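Side-chain contacts in dihydrodipicolinate synthase family protein (Sinorhizobium meliloti, PDB 4DNH), which is of unknown function but has a TIM-barrel fold and is named as a member of the dihydrodipicolinate synthase family: residues I188-E193 with G201-A206; E237-M242 with V250-G255. One frame throughout, in Å; residues are numbered along the deposited sequence.

Contact 1: I188-E193 with G201-A206; sequences IHWLGE and GYWGNA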
loop_
_atom_site.group_PDB
_atom_site.type_symbol
_atom_site.label_atom_id
_atom_site.label_comp_id
_atom_site.label_asym_id
_atom_site.label_seq_id
_atom_site.Cartn_x
_atom_site.Cartn_y
_atom_site.Cartn_z
ATOM N N ILE A 188 11.982 -5.119 -4.523
ATOM C CA ILE A 188 11.233 -5.970 -5.430
ATOM C C ILE A 188 9.859 -6.248 -4.854
ATOM O O ILE A 188 9.699 -6.559 -3.672
ATOM C CB ILE A 188 11.970 -7.296 -5.706
ATOM C CG1 ILE A 188 13.212 -7.033 -6.562
ATOM C CG2 ILE A 188 11.042 -8.300 -6.384
ATOM C CD1 ILE A 188 13.992 -8.276 -6.933
ATOM N N HIS A 189 8.855 -6.141 -5.705
ATOM C CA HIS A 189 7.504 -6.355 -5.262
ATOM C C HIS A 189 6.886 -7.599 -5.859
ATOM O O HIS A 189 6.739 -7.728 -7.077
ATOM C CB HIS A 189 6.686 -5.118 -5.540
ATOM C CG HIS A 189 5.300 -5.168 -4.972
ATOM N ND1 HIS A 189 4.313 -4.381 -5.422
ATOM C CD2 HIS A 189 4.751 -5.960 -3.964
ATOM C CE1 HIS A 189 3.188 -4.648 -4.739
ATOM N NE2 HIS A 189 3.460 -5.613 -3.845
ATOM N N TRP A 190 6.560 -8.540 -4.974
ATOM C CA TRP A 190 5.776 -9.716 -5.308
ATOM C C TRP A 190 4.344 -9.484 -4.888
ATOM O O TRP A 190 3.989 -9.640 -3.720
ATOM C CB TRP A 190 6.357 -10.932 -4.615
ATOM C CG TRP A 190 5.738 -12.223 -5.065
ATOM C CD1 TRP A 190 4.677 -12.395 -5.954
ATOM C CD2 TRP A 190 6.085 -13.576 -4.620
ATOM N NE1 TRP A 190 4.371 -13.718 -6.094
ATOM C CE2 TRP A 190 5.179 -14.481 -5.322
ATOM C CE3 TRP A 190 7.029 -14.105 -3.753
ATOM C CZ2 TRP A 190 5.234 -15.862 -5.145
ATOM C CZ3 TRP A 190 7.080 -15.494 -3.582
ATOM C CH2 TRP A 190 6.201 -16.349 -4.260
ATOM N N LEU A 191 3.520 -9.081 -5.854
ATOM C CA LEU A 191 2.111 -8.762 -5.656
ATOM C C LEU A 191 1.253 -9.995 -5.969
ATOM O O LEU A 191 1.299 -10.499 -7.089
ATOM C CB LEU A 191 1.738 -7.611 -6.601
ATOM C CG LEU A 191 0.388 -6.871 -6.585
ATOM C CD1 LEU A 191 0.077 -6.280 -5.217
ATOM C CD2 LEU A 191 0.394 -5.774 -7.640
ATOM N N GLY A 192 0.481 -10.476 -4.995
ATOM C CA GLY A 192 -0.370 -11.668 -5.188
ATOM C C GLY A 192 -1.614 -11.466 -6.056
ATOM O O GLY A 192 -2.034 -10.331 -6.302
ATOM N N GLU A 193 -2.195 -12.575 -6.518
ATOM C CA GLU A 193 -3.335 -12.554 -7.451
ATOM C C GLU A 193 -4.650 -12.008 -6.889
ATOM O O GLU A 193 -5.562 -11.659 -7.649
ATOM C CB GLU A 193 -3.574 -13.922 -8.134
ATOM C CG GLU A 193 -3.418 -15.158 -7.262
ATOM C CD GLU A 193 -1.996 -15.703 -7.282
ATOM O OE1 GLU A 193 -1.296 -15.569 -6.254
ATOM O OE2 GLU A 193 -1.571 -16.249 -8.329
ATOM N N GLY A 201 0.466 -16.794 -11.198
ATOM C CA GLY A 201 1.641 -17.657 -11.332
ATOM C C GLY A 201 2.943 -16.916 -11.593
ATOM O O GLY A 201 3.772 -17.381 -12.376
ATOM N N TYR A 202 3.126 -15.771 -10.937
ATOM C CA TYR A 202 4.337 -14.971 -11.114
ATOM C C TYR A 202 5.594 -15.717 -10.615
ATOM O O TYR A 202 5.524 -16.475 -9.635
ATOM C CB TYR A 202 4.189 -13.600 -10.441
ATOM C CG TYR A 202 5.029 -12.520 -11.082
ATOM C CD1 TYR A 202 4.619 -11.899 -12.257
ATOM C CD2 TYR A 202 6.243 -12.122 -10.515
ATOM C CE1 TYR A 202 5.389 -10.909 -12.852
ATOM C CE2 TYR A 202 7.019 -11.131 -11.099
ATOM C CZ TYR A 202 6.589 -10.525 -12.266
ATOM O OH TYR A 202 7.357 -9.547 -12.853
ATOM N N TRP A 203 6.718 -15.492 -11.307
ATOM C CA TRP A 203 7.998 -16.221 -11.156
ATOM C C TRP A 203 8.078 -17.514 -11.933
ATOM O O TRP A 203 9.139 -18.137 -12.005
ATOM C CB TRP A 203 8.416 -16.416 -9.696
ATOM C CG TRP A 203 8.489 -15.117 -8.928
ATOM C CD1 TRP A 203 7.691 -14.723 -7.860
ATOM C CD2 TRP A 203 9.396 -13.982 -9.164
ATOM N NE1 TRP A 203 8.042 -13.467 -7.425
ATOM C CE2 TRP A 203 9.055 -12.968 -8.159
ATOM C CE3 TRP A 203 10.422 -13.720 -10.060
ATOM C CZ2 TRP A 203 9.713 -11.751 -8.087
ATOM C CZ3 TRP A 203 11.085 -12.488 -9.974
ATOM C CH2 TRP A 203 10.733 -11.528 -9.009
ATOM N N GLY A 204 6.959 -17.924 -12.526
ATOM C CA GLY A 204 6.925 -19.081 -13.411
ATOM C C GLY A 204 6.267 -20.340 -12.875
ATOM O O GLY A 204 6.268 -21.368 -13.548
ATOM N N ASN A 205 5.713 -20.272 -11.667
ATOM C CA ASN A 205 4.996 -21.410 -11.089
ATOM C C ASN A 205 3.679 -21.014 -10.427
ATOM O O ASN A 205 3.595 -19.988 -9.745
ATOM C CB ASN A 205 5.874 -22.153 -10.086
ATOM C CG ASN A 205 5.438 -23.592 -9.889
ATOM O OD1 ASN A 205 4.270 -23.879 -9.616
ATOM N ND2 ASN A 205 6.381 -24.513 -10.036
ATOM N N ALA A 206 2.658 -21.847 -10.619
ATOM C CA ALA A 206 1.337 -21.617 -10.018
ATOM C C ALA A 206 1.352 -21.824 -8.488
ATOM O O ALA A 206 0.493 -21.303 -7.768
ATOM C CB ALA A 206 0.293 -22.499 -10.691
#
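Over one face of the Trp-190 indole stands the pyrrole edge of Trp-203, in a T-shaped (edge-to-face) pair whose planes meet at 89°. Trp-203 NE1 sits above the rim of the five-membered ring, 3.4 Å from Trp-190 CD2, while the neighbouring edge atom Trp-203 CD1 comes down 3.6 Å from Trp-190 CE2. Further round the rim of the Trp-203 indole, its benzo edge receives Ile-188: the methyl CG2 lies near the ring plane, 4.1 Å from Trp-203 CZ2. One face of Trp-203 is covered off-centre by Tyr-202 CD2, 3.7 Å above the ring plane. Trp-190 reaches this position because its CG lies anti to the backbone N (chi1 -171°), which swings the indole off the strand toward the loop.

These residues belong to a beta-alpha step of the TIM barrel: strand 186-191 is one of its eight parallel strands, and 201-206 is part of the loop leading into helix 208-221. Gly-201 to Gly-204 form a type II turn, closed by Gly-204 N to Gly-201 O, with Trp-203 at its third position and its side chain directed at the strand. Tyr-202 reaches toward helices 159-164 and 168-181, its OH hydrogen-bonded to the hydroxyl of Tyr-175 and the backbone N of Ser-158. An alanine in place of Trp-190 would probably leave the pyrrole edge of Trp-203 without the ring face it rests on and open a gap between strand and turn. Farther along, Glu-193 OE2 merely touches Gly-201 N at 3.6 Å, without a hydrogen bond; OE1 is hydrogen-bonded to His-208.

Contact 2: E237-M242 with V250-G255; sequences EKEIVM and VRMYTG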
loop_
_atom_site.group_PDB
_atom_site.type_symbol
_atom_site.label_atom_id
_atom_site.label_comp_id
_atom_site.label_asym_id
_atom_site.label_seq_id
_atom_site.Cartn_x
_atom_site.Cartn_y
_atom_site.Cartn_z
ATOM N N GLU A 237 2.675 -17.586 6.918
ATOM C CA GLU A 237 3.708 -18.628 6.966
ATOM C C GLU A 237 4.706 -18.504 5.816
ATOM O O GLU A 237 5.877 -18.843 5.973
ATOM C CB GLU A 237 3.136 -20.059 7.061
ATOM C CG GLU A 237 1.818 -20.295 6.336
ATOM C CD GLU A 237 1.954 -20.579 4.844
ATOM O OE1 GLU A 237 1.483 -19.746 4.040
ATOM O OE2 GLU A 237 2.510 -21.634 4.469
ATOM N N LYS A 238 4.248 -18.006 4.673
ATOM C CA LYS A 238 5.115 -17.910 3.512
ATOM C C LYS A 238 6.164 -16.809 3.670
ATOM O O LYS A 238 7.294 -16.961 3.191
ATOM C CB LYS A 238 4.310 -17.766 2.220
ATOM C CG LYS A 238 3.843 -19.105 1.649
ATOM C CD LYS A 238 2.814 -18.941 0.540
ATOM C CE LYS A 238 2.070 -20.239 0.276
ATOM N NZ LYS A 238 1.145 -20.593 1.390
ATOM N N GLU A 239 5.800 -15.739 4.380
ATOM C CA GLU A 239 6.712 -14.640 4.670
ATOM C C GLU A 239 7.813 -15.052 5.668
ATOM O O GLU A 239 9.003 -14.764 5.459
ATOM C CB GLU A 239 5.941 -13.411 5.186
ATOM C CG GLU A 239 6.787 -12.156 5.269
ATOM C CD GLU A 239 6.035 -10.902 5.716
ATOM O OE1 GLU A 239 4.828 -10.763 5.414
ATOM O OE2 GLU A 239 6.668 -10.033 6.361
ATOM N N ILE A 240 7.406 -15.715 6.747
ATOM C CA ILE A 240 8.320 -16.127 7.805
ATOM C C ILE A 240 9.364 -17.068 7.230
ATOM O O ILE A 240 10.559 -16.908 7.497
ATOM C CB ILE A 240 7.568 -16.753 9.004
ATOM C CG1 ILE A 240 6.758 -15.655 9.727
ATOM C CG2 ILE A 240 8.537 -17.441 9.953
ATOM C CD1 ILE A 240 5.833 -16.133 10.828
ATOM N N VAL A 241 8.913 -18.009 6.400
ATOM C CA VAL A 241 9.819 -18.955 5.746
ATOM C C VAL A 241 10.773 -18.248 4.788
ATOM O O VAL A 241 11.904 -18.691 4.589
ATOM C CB VAL A 241 9.060 -20.113 5.040
ATOM C CG1 VAL A 241 9.991 -20.953 4.168
ATOM C CG2 VAL A 241 8.361 -21.001 6.066
HETATM N N MSE A 242 10.340 -17.131 4.224
HETATM C CA MSE A 242 11.151 -16.461 3.220
HETATM C C MSE A 242 12.144 -15.517 3.818
HETATM O O MSE A 242 13.281 -15.437 3.350
HETATM C CB MSE A 242 10.274 -15.735 2.225
HETATM C CG MSE A 242 11.071 -15.622 0.939
HETATM SE SE MSE A 242 10.036 -14.463 -0.249
HETATM C CE MSE A 242 11.092 -14.795 -1.879
ATOM N N VAL A 250 19.502 -7.746 2.614
ATOM C CA VAL A 250 18.301 -7.679 1.793
ATOM C C VAL A 250 17.121 -7.692 2.769
ATOM O O VAL A 250 16.858 -8.711 3.405
ATOM C CB VAL A 250 18.242 -8.849 0.771
ATOM C CG1 VAL A 250 16.903 -8.883 0.054
ATOM C CG2 VAL A 250 19.371 -8.743 -0.248
ATOM N N ARG A 251 16.438 -6.553 2.919
ATOM C CA ARG A 251 15.330 -6.451 3.883
ATOM C C ARG A 251 14.027 -7.154 3.444
ATOM O O ARG A 251 13.754 -7.299 2.250
ATOM C CB ARG A 251 15.018 -4.995 4.180
ATOM C CG ARG A 251 16.122 -4.190 4.829
ATOM C CD ARG A 251 15.639 -2.752 4.962
ATOM N NE ARG A 251 16.555 -1.882 5.705
ATOM C CZ ARG A 251 16.746 -1.911 7.026
ATOM N NH1 ARG A 251 16.105 -2.789 7.809
ATOM N NH2 ARG A 251 17.605 -1.053 7.564
HETATM N N MSE A 252 13.232 -7.588 4.424
HETATM C CA MSE A 252 11.883 -8.121 4.169
HETATM C C MSE A 252 10.893 -7.043 4.513
HETATM O O MSE A 252 10.732 -6.671 5.686
HETATM C CB MSE A 252 11.627 -9.376 5.004
HETATM C CG MSE A 252 10.187 -9.905 4.976
HETATM SE SE MSE A 252 9.552 -10.417 3.171
HETATM C CE MSE A 252 10.376 -12.201 3.022
ATOM N N TYR A 253 10.233 -6.500 3.496
ATOM C CA TYR A 253 9.185 -5.523 3.750
ATOM C C TYR A 253 7.854 -6.259 3.743
ATOM O O TYR A 253 7.476 -6.854 2.725
ATOM C CB TYR A 253 9.193 -4.406 2.704
ATOM C CG TYR A 253 10.376 -3.440 2.800
ATOM C CD1 TYR A 253 10.386 -2.408 3.743
ATOM C CD2 TYR A 253 11.466 -3.544 1.924
ATOM C CE1 TYR A 253 11.447 -1.527 3.824
ATOM C CE2 TYR A 253 12.531 -2.665 1.998
ATOM C CZ TYR A 253 12.518 -1.657 2.951
ATOM O OH TYR A 253 13.576 -0.781 3.044
ATOM N N THR A 254 7.146 -6.234 4.870
ATOM C CA THR A 254 5.847 -6.888 4.919
ATOM C C THR A 254 4.779 -6.142 4.095
ATOM O O THR A 254 4.726 -4.919 4.082
ATOM C CB THR A 254 5.375 -7.242 6.351
ATOM O OG1 THR A 254 4.332 -8.217 6.247
ATOM C CG2 THR A 254 4.854 -6.039 7.127
ATOM N N GLY A 255 3.976 -6.905 3.371
ATOM C CA GLY A 255 2.941 -6.357 2.520
ATOM C C GLY A 255 1.662 -6.974 2.998
ATOM O O GLY A 255 0.603 -6.760 2.424
#
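Glu-239 leaves the helix pointing at the strand, and with CG anti to the backbone N (chi1 -170°) and the rest of the chain straight, the carboxylate is carried across to Thr-254. On the way from CB, the methylene CG passes the selenium of Met-252, 3.9 Å from SE; Met-252 and its helix partner Met-242 are both selenomethionines. At the tip, OE1 accepts a hydrogen bond of 2.7 Å from Thr-254 OG1 through its syn lone pair. The same Thr-254 OG1 is also 3.0 Å from Glu-239 OE2, so the hydroxyl sits before both oxygens but nearer to OE1. OE2 has its own hydrogen bond, to the hydroxyl of Ser-272; one hydroxyl thus bonds to each oxygen of this buried carboxylate, which should hold its rotation. The side chains of Glu-239 and Thr-254 cross at about a right angle.

Helix 236-243 and strand 251-254 are the second and third elements of a beta-alpha-beta unit that starts with strand 226-232, the repeating step of the TIM barrel. The helix packs on the outside of the sheet, its short segment axis 10.1 Å from that of the strand and nearly antiparallel to it, at 168°. One turn along, the contact becomes apolar. The Met-252 chain folds back on itself, bringing CE 3.6 Å from Met-242 CB and 3.8 Å from the carbonyl oxygen of Glu-239. Met-242 starts out alongside the strand, but its selenium end turns from there to helix 208-221, where the side chain touches Met-212 and Cys-215.

Both contacts are buried and join elements that follow one another along the same barrel, their centres about 14 Å apart. Contact 1 ties a strand to the loop that follows it, at the C-terminal end of strand 186-191, whereas contact 2 ties a helix to the strand after it, on the outer side of the sheet. Helix 208-221 lies against both, and strand 226-232 neighbours the strands of both in the barrel. Their chemistry differs accordingly: contact 1 is aromatic, has no hydrogen bond across it and shades into a partly exposed margin, while contact 2 sets a buried carboxylate-hydroxyl bond beside selenomethionine packing.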